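Local coordinates for sulfate transporter sulfate transporter family protein (PDB 4DGF) that forms the STAS domain of a SulP-family membrane protein that probably exchanges or transports sulfate or related anions, at residues P63-Q77 / R95-L109. Sequence-based numbering, arbitrary orientation. Where two conformers were deposited one is given.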
ATOM      1  N   PRO A  63      -0.279 -11.150  -7.020  1.00 13.59           N
ATOM      2  CA  PRO A  63       0.965 -11.860  -7.202  1.00 14.02           C
ATOM      3  C   PRO A  63       1.987 -11.321  -8.178  1.00 13.94           C
ATOM      4  O   PRO A  63       3.185 -11.794  -8.143  1.00 15.50           O
ATOM      5  CB  PRO A  63       0.506 -13.268  -7.652  1.00 15.38           C
ATOM      6  CG  PRO A  63      -0.825 -13.032  -8.331  1.00 14.84           C
ATOM      7  CD  PRO A  63      -1.382 -11.681  -7.861  1.00 13.77           C
ATOM      8  N   VAL A  64       1.594 -10.338  -9.017  1.00 12.21           N
ATOM      9  CA  VAL A  64       2.369  -9.970 -10.154  1.00 13.90           C
ATOM     10  C   VAL A  64       2.022  -8.488 -10.358  1.00 12.17           C
ATOM     11  O   VAL A  64       0.909  -8.018  -9.999  1.00 11.24           O
ATOM     12  CB  VAL A  64       2.007 -10.802 -11.498  1.00 14.53           C
ATOM     13  CG1 VAL A  64       2.479 -12.241 -11.362  1.00 16.61           C
ATOM     14  CG2 VAL A  64       0.550 -10.741 -11.815  1.00 17.42           C
ATOM     15  N   ILE A  65       2.984  -7.768 -10.873  1.00 11.67           N
ATOM     16  CA  ILE A  65       2.847  -6.359 -11.276  1.00 11.24           C
ATOM     17  C   ILE A  65       3.670  -6.181 -12.593  1.00 11.30           C
ATOM     18  O   ILE A  65       4.828  -6.726 -12.699  1.00 13.58           O
ATOM     19  CB  ILE A  65       3.356  -5.492 -10.115  1.00  9.78           C
ATOM     20  CG1 ILE A  65       3.251  -3.973 -10.403  1.00  8.81           C
ATOM     21  CG2 ILE A  65       4.791  -5.936  -9.815  1.00 11.63           C
ATOM     22  CD1 ILE A  65       3.481  -3.216  -9.162  1.00  8.98           C
ATOM     23  N   ASP A  66       3.105  -5.426 -13.575  1.00 10.03           N
ATOM     24  CA  ASP A  66       3.930  -5.232 -14.761  1.00  9.96           C
ATOM     25  C   ASP A  66       4.551  -3.815 -14.771  1.00 10.13           C
ATOM     26  O   ASP A  66       4.538  -3.110 -13.720  1.00 10.53           O
ATOM     27  CB  ASP A  66       3.023  -5.427 -15.954  1.00 10.38           C
ATOM     28  CG  ASP A  66       2.111  -4.217 -16.242  1.00 10.52           C
ATOM     29  OD1 ASP A  66       1.720  -3.501 -15.270  1.00  9.87           O
ATOM     30  OD2 ASP A  66       1.644  -4.021 -17.424  1.00 11.34           O
ATOM     31  N   ALA A  67       5.080  -3.387 -15.922  1.00 10.32           N
ATOM     32  CA  ALA A  67       5.752  -2.107 -15.919  1.00 11.94           C
ATOM     33  C   ALA A  67       4.734  -0.923 -15.668  1.00 11.96           C
ATOM     34  O   ALA A  67       5.098   0.101 -15.083  1.00 13.57           O
ATOM     35  CB  ALA A  67       6.467  -1.905 -17.234  1.00 12.13           C
ATOM     36  N   THR A  68       3.507  -1.037 -16.216  1.00 12.38           N
ATOM     37  CA  THR A  68       2.524  -0.001 -16.050  1.00 12.53           C
ATOM     38  C   THR A  68       2.093   0.067 -14.602  1.00 11.70           C
ATOM     39  O   THR A  68       1.913   1.147 -14.031  1.00 11.81           O
ATOM     40  CB  THR A  68       1.332  -0.352 -16.986  1.00 13.27           C
ATOM     41  OG1 THR A  68       1.754  -0.206 -18.366  1.00 15.02           O
ATOM     42  CG2 THR A  68       0.127   0.645 -16.801  1.00 13.50           C
ATOM     43  N   GLY A  69       1.781  -1.102 -14.001  1.00 11.11           N
ATOM     44  CA  GLY A  69       1.521  -1.191 -12.545  1.00 10.83           C
ATOM     45  C   GLY A  69       2.661  -0.558 -11.695  1.00 11.36           C
ATOM     46  O   GLY A  69       2.447   0.192 -10.765  1.00 10.74           O
HETATM   47  N   MSE A  70       3.921  -0.919 -12.038  1.00 11.06           N
HETATM   48  CA  MSE A  70       5.025  -0.437 -11.206  1.00 11.05           C
HETATM   49  C   MSE A  70       5.133   1.086 -11.420  1.00 11.50           C
HETATM   50  O   MSE A  70       5.354   1.819 -10.444  1.00 12.67           O
HETATM   51  CB  MSE A  70       6.247  -1.175 -11.749  1.00 11.52           C
HETATM   52  CG  MSE A  70       7.474  -0.829 -10.851  1.00 11.91           C
HETATM   53 SE   MSE A  70       7.389  -1.423  -8.984  0.80 11.87          SE
HETATM   54  CE  MSE A  70       7.126   0.280  -8.115  1.00 12.55           C
ATOM     55  N   HIS A  71       4.870   1.555 -12.646  1.00 12.89           N
ATOM     56  CA  HIS A  71       4.937   3.005 -12.797  1.00 13.14           C
ATOM     57  C   HIS A  71       3.889   3.721 -11.939  1.00 13.23           C
ATOM     58  O   HIS A  71       4.179   4.701 -11.264  1.00 14.03           O
ATOM     59  CB  HIS A  71       4.753   3.375 -14.262  1.00 15.57           C
ATOM     60  CG  HIS A  71       4.740   4.861 -14.484  1.00 18.20           C
ATOM     61  ND1 HIS A  71       3.600   5.530 -14.711  1.00 22.01           N
ATOM     62  CD2 HIS A  71       5.775   5.799 -14.420  1.00 24.07           C
ATOM     63  CE1 HIS A  71       3.919   6.904 -14.851  1.00 23.37           C
ATOM     64  NE2 HIS A  71       5.233   7.033 -14.658  1.00 23.22           N
ATOM     65  N   ALA A  72       2.688   3.158 -11.880  1.00 12.77           N
ATOM     66  CA  ALA A  72       1.633   3.767 -11.079  1.00 12.52           C
ATOM     67  C   ALA A  72       2.029   3.713  -9.583  1.00 12.03           C
ATOM     68  O   ALA A  72       1.734   4.707  -8.808  1.00 13.19           O
ATOM     69  CB  ALA A  72       0.365   2.957 -11.312  1.00 13.06           C
ATOM     70  N   LEU A  73       2.646   2.609  -9.140  1.00 10.80           N
ATOM     71  CA  LEU A  73       2.994   2.461  -7.736  1.00 11.24           C
ATOM     72  C   LEU A  73       4.107   3.481  -7.360  1.00 12.41           C
ATOM     73  O   LEU A  73       3.994   4.100  -6.302  1.00 15.17           O
ATOM     74  CB  LEU A  73       3.339   1.014  -7.460  1.00 11.40           C
ATOM     75  CG  LEU A  73       3.893   0.731  -6.087  1.00 12.01           C
ATOM     76  CD1 LEU A  73       2.814   1.001  -5.017  1.00 13.19           C
ATOM     77  CD2 LEU A  73       4.268  -0.777  -6.006  1.00 12.00           C
ATOM     78  N   TRP A  74       5.047   3.757  -8.252  1.00 13.05           N
ATOM     79  CA  TRP A  74       6.103   4.757  -8.008  1.00 14.28           C
ATOM     80  C   TRP A  74       5.466   6.131  -7.912  1.00 14.33           C
ATOM     81  O   TRP A  74       5.843   6.957  -6.995  1.00 14.01           O
ATOM     82  CB  TRP A  74       7.083   4.946  -9.193  1.00 17.14           C
ATOM     83  CG  TRP A  74       8.197   3.955  -9.218  1.00 17.50           C
ATOM     84  CD1 TRP A  74       8.432   2.931 -10.141  1.00 18.72           C
ATOM     85  CD2 TRP A  74       9.305   3.870  -8.301  1.00 17.57           C
ATOM     86  NE1 TRP A  74       9.591   2.280  -9.857  1.00 17.95           N
ATOM     87  CE2 TRP A  74      10.141   2.743  -8.771  1.00 18.53           C
ATOM     88  CE3 TRP A  74       9.712   4.598  -7.171  1.00 22.55           C
ATOM     89  CZ2 TRP A  74      11.341   2.363  -8.126  1.00 21.68           C
ATOM     90  CZ3 TRP A  74      10.881   4.188  -6.528  1.00 22.88           C
ATOM     91  CH2 TRP A  74      11.681   3.097  -6.999  1.00 23.13           C
ATOM     92  N   GLU A  75       4.563   6.441  -8.838  0.50 14.37           N
ATOM     93  CA  GLU A  75       3.997   7.785  -8.801  0.50 16.13           C
ATOM     94  C   GLU A  75       3.059   7.917  -7.589  0.50 15.23           C
ATOM     95  O   GLU A  75       2.901   8.996  -7.056  0.50 16.00           O
ATOM     96  CB  GLU A  75       3.310   8.146 -10.118  0.50 18.97           C
ATOM     97  CG  GLU A  75       1.899   7.639 -10.199  0.50 22.90           C
ATOM     98  CD  GLU A  75       1.098   8.228 -11.369  0.50 27.01           C
ATOM     99  OE1 GLU A  75       1.084   9.496 -11.505  0.50 30.53           O
ATOM    100  OE2 GLU A  75       0.470   7.414 -12.122  0.50 25.56           O
ATOM    101  N   PHE A  76       2.480   6.815  -7.105  1.00 13.30           N
ATOM    102  CA  PHE A  76       1.670   6.919  -5.952  1.00 13.51           C
ATOM    103  C   PHE A  76       2.527   7.211  -4.708  1.00 13.88           C
ATOM    104  O   PHE A  76       2.123   8.023  -3.830  1.00 12.75           O
ATOM    105  CB  PHE A  76       0.826   5.651  -5.742  1.00 13.05           C
ATOM    106  CG  PHE A  76      -0.143   5.796  -4.615  1.00 14.93           C
ATOM    107  CD1 PHE A  76      -1.239   6.603  -4.727  1.00 15.55           C
ATOM    108  CD2 PHE A  76       0.077   5.133  -3.425  1.00 16.35           C
ATOM    109  CE1 PHE A  76      -2.119   6.772  -3.655  1.00 16.39           C
ATOM    110  CE2 PHE A  76      -0.798   5.297  -2.338  1.00 19.77           C
ATOM    111  CZ  PHE A  76      -1.864   6.156  -2.451  1.00 17.61           C
ATOM    112  N   GLN A  77       3.658   6.519  -4.599  1.00 13.95           N
ATOM    113  CA  GLN A  77       4.558   6.770  -3.475  1.00 16.65           C
ATOM    114  C   GLN A  77       5.078   8.229  -3.481  1.00 16.21           C
ATOM    115  O   GLN A  77       5.161   8.823  -2.444  1.00 16.60           O
ATOM    116  CB  GLN A  77       5.666   5.684  -3.561  1.00 18.18           C
ATOM    117  CG  GLN A  77       6.637   5.651  -2.425  1.00 24.67           C
ATOM    118  CD  GLN A  77       7.778   6.572  -2.578  1.00 31.10           C
ATOM    119  OE1 GLN A  77       8.293   6.751  -3.680  1.00 39.79           O
ATOM    120  NE2 GLN A  77       8.281   7.104  -1.428  1.00 41.14           N
ATOM    121  N   ARG A  95       6.848 -13.695  -3.805  1.00 16.71           N
ATOM    122  CA  ARG A  95       7.026 -13.449  -5.225  1.00 18.01           C
ATOM    123  C   ARG A  95       6.835 -11.967  -5.538  1.00 16.15           C
ATOM    124  O   ARG A  95       7.665 -11.339  -6.218  1.00 14.78           O
ATOM    125  CB  ARG A  95       6.063 -14.303  -6.005  1.00 19.53           C
ATOM    126  CG  ARG A  95       6.158 -13.869  -7.450  1.00 22.46           C
ATOM    127  CD  ARG A  95       5.133 -14.621  -8.223  1.00 26.85           C
ATOM    128  NE  ARG A  95       5.422 -14.190  -9.592  1.00 26.79           N
ATOM    129  CZ  ARG A  95       4.976 -14.785 -10.680  1.00 32.12           C
ATOM    130  NH1 ARG A  95       4.158 -15.829 -10.567  1.00 33.30           N
ATOM    131  NH2 ARG A  95       5.284 -14.251 -11.862  1.00 27.20           N
ATOM    132  N   LEU A  96       5.802 -11.356  -4.943  1.00 14.02           N
ATOM    133  CA  LEU A  96       5.698  -9.888  -5.181  1.00 13.11           C
ATOM    134  C   LEU A  96       6.901  -9.082  -4.693  1.00 11.85           C
ATOM    135  O   LEU A  96       7.360  -8.104  -5.358  1.00 12.55           O
ATOM    136  CB  LEU A  96       4.379  -9.372  -4.579  1.00 12.56           C
ATOM    137  CG  LEU A  96       4.192  -7.870  -4.800  1.00 11.43           C
ATOM    138  CD1 LEU A  96       4.046  -7.573  -6.288  1.00 12.71           C
ATOM    139  CD2 LEU A  96       2.827  -7.528  -4.184  1.00 12.39           C
ATOM    140  N   TYR A  97       7.403  -9.425  -3.525  1.00 12.03           N
ATOM    141  CA  TYR A  97       8.518  -8.716  -2.933  1.00 13.90           C
ATOM    142  C   TYR A  97       9.714  -8.802  -3.927  1.00 14.18           C
ATOM    143  O   TYR A  97      10.384  -7.801  -4.155  1.00 16.25           O
ATOM    144  CB  TYR A  97       8.901  -9.401  -1.588  1.00 15.77           C
ATOM    145  CG  TYR A  97      10.068  -8.734  -0.899  1.00 18.09           C
ATOM    146  CD1 TYR A  97       9.875  -7.726   0.021  1.00 23.53           C
ATOM    147  CD2 TYR A  97      11.350  -9.135  -1.208  1.00 21.67           C
ATOM    148  CE1 TYR A  97      10.966  -7.156   0.675  1.00 23.28           C
ATOM    149  CE2 TYR A  97      12.418  -8.563  -0.572  1.00 24.48           C
ATOM    150  CZ  TYR A  97      12.205  -7.558   0.363  1.00 26.56           C
ATOM    151  OH  TYR A  97      13.285  -6.961   1.019  1.00 29.84           O
ATOM    152  N   GLY A  98       9.899  -9.999  -4.476  1.00 14.22           N
ATOM    153  CA  GLY A  98      11.033 -10.209  -5.394  1.00 16.03           C
ATOM    154  C   GLY A  98      10.903  -9.252  -6.596  1.00 15.46           C
ATOM    155  O   GLY A  98      11.915  -8.672  -6.998  1.00 17.08           O
ATOM    156  N   ALA A  99       9.677  -9.084  -7.132  1.00 13.20           N
ATOM    157  CA  ALA A  99       9.425  -8.192  -8.290  1.00 13.20           C
ATOM    158  C   ALA A  99       9.759  -6.756  -7.834  1.00 12.53           C
ATOM    159  O   ALA A  99      10.472  -6.026  -8.507  1.00 13.88           O
ATOM    160  CB  ALA A  99       7.998  -8.346  -8.826  1.00 13.54           C
ATOM    161  N   LEU A 100       9.170  -6.336  -6.706  1.00 11.49           N
ATOM    162  CA  LEU A 100       9.321  -4.978  -6.264  1.00 12.48           C
ATOM    163  C   LEU A 100      10.783  -4.714  -5.922  1.00 13.28           C
ATOM    164  O   LEU A 100      11.236  -3.616  -6.169  1.00 14.69           O
ATOM    165  CB  LEU A 100       8.506  -4.766  -4.938  1.00 12.37           C
ATOM    166  CG  LEU A 100       7.013  -4.844  -5.153  1.00 14.22           C
ATOM    167  CD1 LEU A 100       6.299  -4.705  -3.795  1.00 12.34           C
ATOM    168  CD2 LEU A 100       6.511  -3.734  -6.091  1.00 12.96           C
ATOM    169  N   ASN A 101      11.510  -5.695  -5.397  1.00 14.21           N
ATOM    170  CA  ASN A 101      12.945  -5.495  -5.139  1.00 16.31           C
ATOM    171  C   ASN A 101      13.753  -5.351  -6.416  1.00 15.44           C
ATOM    172  O   ASN A 101      14.557  -4.358  -6.537  1.00 16.24           O
ATOM    173  CB  ASN A 101      13.502  -6.648  -4.306  1.00 19.28           C
ATOM    174  CG  ASN A 101      14.751  -6.221  -3.517  1.00 20.08           C
ATOM    175  OD1 ASN A 101      14.881  -5.056  -3.035  1.00 22.55           O
ATOM    176  ND2 ASN A 101      15.682  -7.139  -3.400  1.00 23.62           N
ATOM    177  N   ARG A 102      13.456  -6.182  -7.432  1.00 15.04           N
ATOM    178  CA  ARG A 102      14.183  -6.044  -8.729  1.00 16.13           C
ATOM    179  C   ARG A 102      13.883  -4.719  -9.421  1.00 16.79           C
ATOM    180  O   ARG A 102      14.755  -4.107 -10.012  1.00 18.10           O
ATOM    181  CB  ARG A 102      13.820  -7.211  -9.566  1.00 17.13           C
ATOM    182  CG  ARG A 102      14.659  -7.444 -10.864  1.00 18.31           C
ATOM    183  CD  ARG A 102      16.159  -7.788 -10.579  1.00 20.96           C
ATOM    184  NE  ARG A 102      16.278  -9.003  -9.783  1.00 20.30           N
ATOM    185  CZ  ARG A 102      17.405  -9.401  -9.135  1.00 21.50           C
ATOM    186  NH1 ARG A 102      18.554  -8.723  -9.276  1.00 20.60           N
ATOM    187  NH2 ARG A 102      17.386 -10.494  -8.401  1.00 23.47           N
ATOM    188  N   PHE A 103      12.658  -4.207  -9.258  1.00 15.15           N
ATOM    189  CA  PHE A 103      12.352  -2.902  -9.776  1.00 14.89           C
ATOM    190  C   PHE A 103      13.003  -1.748  -8.973  1.00 15.52           C
ATOM    191  O   PHE A 103      13.004  -0.633  -9.422  1.00 18.30           O
ATOM    192  CB  PHE A 103      10.813  -2.635  -9.788  1.00 14.57           C
ATOM    193  CG  PHE A 103      10.048  -3.316 -10.947  1.00 14.89           C
ATOM    194  CD1 PHE A 103      10.340  -3.015 -12.262  1.00 16.31           C
ATOM    195  CD2 PHE A 103       8.978  -4.180 -10.673  1.00 15.43           C
ATOM    196  CE1 PHE A 103       9.573  -3.562 -13.313  1.00 17.13           C
ATOM    197  CE2 PHE A 103       8.202  -4.695 -11.714  1.00 16.28           C
ATOM    198  CZ  PHE A 103       8.543  -4.414 -13.057  1.00 17.13           C
ATOM    199  N   GLY A 104      13.480  -2.001  -7.773  1.00 14.91           N
ATOM    200  CA  GLY A 104      14.110  -0.967  -6.968  1.00 18.28           C
ATOM    201  C   GLY A 104      13.205  -0.277  -5.961  1.00 18.80           C
ATOM    202  O   GLY A 104      13.594   0.701  -5.288  1.00 18.72           O
ATOM    203  N   PHE A 105      11.960  -0.768  -5.903  1.00 16.38           N
ATOM    204  CA  PHE A 105      10.959  -0.073  -5.126  1.00 15.24           C
ATOM    205  C   PHE A 105      11.134  -0.339  -3.615  1.00 16.25           C
ATOM    206  O   PHE A 105      10.896   0.597  -2.821  1.00 16.18           O
ATOM    207  CB  PHE A 105       9.520  -0.530  -5.530  1.00 14.62           C
ATOM    208  CG  PHE A 105       8.460   0.299  -4.873  1.00 12.71           C
ATOM    209  CD1 PHE A 105       8.418   1.630  -5.207  1.00 12.66           C
ATOM    210  CD2 PHE A 105       7.519  -0.209  -3.992  1.00 12.59           C
ATOM    211  CE1 PHE A 105       7.429   2.453  -4.681  1.00 12.49           C
ATOM    212  CE2 PHE A 105       6.528   0.626  -3.410  1.00 13.34           C
ATOM    213  CZ  PHE A 105       6.546   1.989  -3.761  1.00 13.06           C
ATOM    214  N   ILE A 106      11.543  -1.539  -3.247  1.00 14.78           N
ATOM    215  CA  ILE A 106      11.761  -1.894  -1.811  1.00 17.44           C
ATOM    216  C   ILE A 106      12.825  -0.943  -1.212  1.00 20.43           C
ATOM    217  O   ILE A 106      12.597  -0.372  -0.132  1.00 21.13           O
ATOM    218  CB  ILE A 106      12.153  -3.348  -1.576  1.00 17.97           C
ATOM    219  CG1 ILE A 106      11.081  -4.305  -2.117  1.00 17.41           C
ATOM    220  CG2 ILE A 106      12.505  -3.575  -0.081  1.00 19.03           C
ATOM    221  CD1 ILE A 106       9.687  -4.283  -1.380  1.00 17.88           C
ATOM    222  N   GLU A 107      13.945  -0.741  -1.894  0.50 21.78           N
ATOM    223  CA  GLU A 107      14.996   0.118  -1.297  0.50 24.10           C
ATOM    224  C   GLU A 107      14.528   1.561  -1.298  0.50 23.83           C
ATOM    225  O   GLU A 107      14.940   2.342  -0.438  0.50 26.04           O
ATOM    226  CB  GLU A 107      16.345  -0.034  -1.999  0.50 26.51           C
ATOM    227  CG  GLU A 107      16.883  -1.458  -2.027  0.50 29.83           C
ATOM    228  CD  GLU A 107      18.365  -1.580  -2.362  0.50 31.68           C
ATOM    229  OE1 GLU A 107      18.838  -1.011  -3.381  0.50 31.50           O
ATOM    230  OE2 GLU A 107      19.059  -2.299  -1.616  0.50 31.08           O
ATOM    231  N   ALA A 108      13.631   1.922  -2.221  1.00 21.51           N
ATOM    232  CA  ALA A 108      13.160   3.341  -2.262  1.00 19.91           C
ATOM    233  C   ALA A 108      12.141   3.642  -1.187  1.00 22.77           C
ATOM    234  O   ALA A 108      12.115   4.746  -0.577  1.00 22.39           O
ATOM    235  CB  ALA A 108      12.599   3.720  -3.623  1.00 22.27           C
ATOM    236  N   LEU A 109      11.291   2.651  -0.902  1.00 18.98           N
ATOM    237  CA  LEU A 109      10.229   2.868   0.087  1.00 19.36           C
ATOM    238  C   LEU A 109      10.768   2.663   1.477  1.00 20.60           C
ATOM    239  O   LEU A 109      10.416   3.374   2.448  1.00 21.15           O
ATOM    240  CB  LEU A 109       9.121   1.807  -0.153  1.00 18.28           C
ATOM    241  CG  LEU A 109       7.901   1.998   0.762  1.00 18.31           C
ATOM    242  CD1 LEU A 109       7.243   3.376   0.522  1.00 18.19           C
ATOM    243  CD2 LEU A 109       6.955   0.863   0.512  1.00 18.76           C
TER
HETATM  244  O   HOH W   1      11.299   0.486 -11.535  1.00 27.23           O
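Phe-105 points its ring edge at one face of the Trp-74 indole in a T-shaped stack, the Phe-105 ring and the six-membered ring of Trp-74 standing 5.1 Å apart between centroids with planes at 89°. On the same indole face lies the selenomethionine methyl, Met-70 CE, while Ala-108 CB abuts the indole edge at Trp-74 CZ3, 3.4 Å away. Near the indole plane, a water accepts from Trp-74 NE1 and donates to Phe-103 O, linking the two segments. Leu-73 covers one face of Phe-105, its CG 4.0 Å from the ring centroid in a CH-pi contact, and Gln-77 CB meets the ring edge, making Phe-105 a knob in the hole formed by Met-70, Leu-73, Trp-74 and Gln-77. With CG anti to the backbone N (chi1 -175°) and further bends at chi2 and chi3, Met-70 lays CG over one face of Phe-103, 3.7 Å from its centroid, and carries CE on to Phe-105 CD1, 3.5 Å away. An alanine in place of Phe-105 would probably open a gap among these four residues and rob the Trp-74 face of its aromatic edge. Ile-65 CG2 packs on Leu-96, Ala-99 and Phe-103, and Val-64 CG1 lies 3.5 Å over the Arg-95 guanidinium plane. Gly-104 ends helix 94-103 in a Schellman motif and N-caps helix 105-109, so the chain turns from segment 95-103, crossing segment 67-77 at -72°, to segment 105-109, nearly parallel to it. Gln-77, Leu-100 and Leu-109 also touch strand 86-90, an outermost strand of the parallel sheet, while Ala-72 of helix 67-83 packs against helix 35-41.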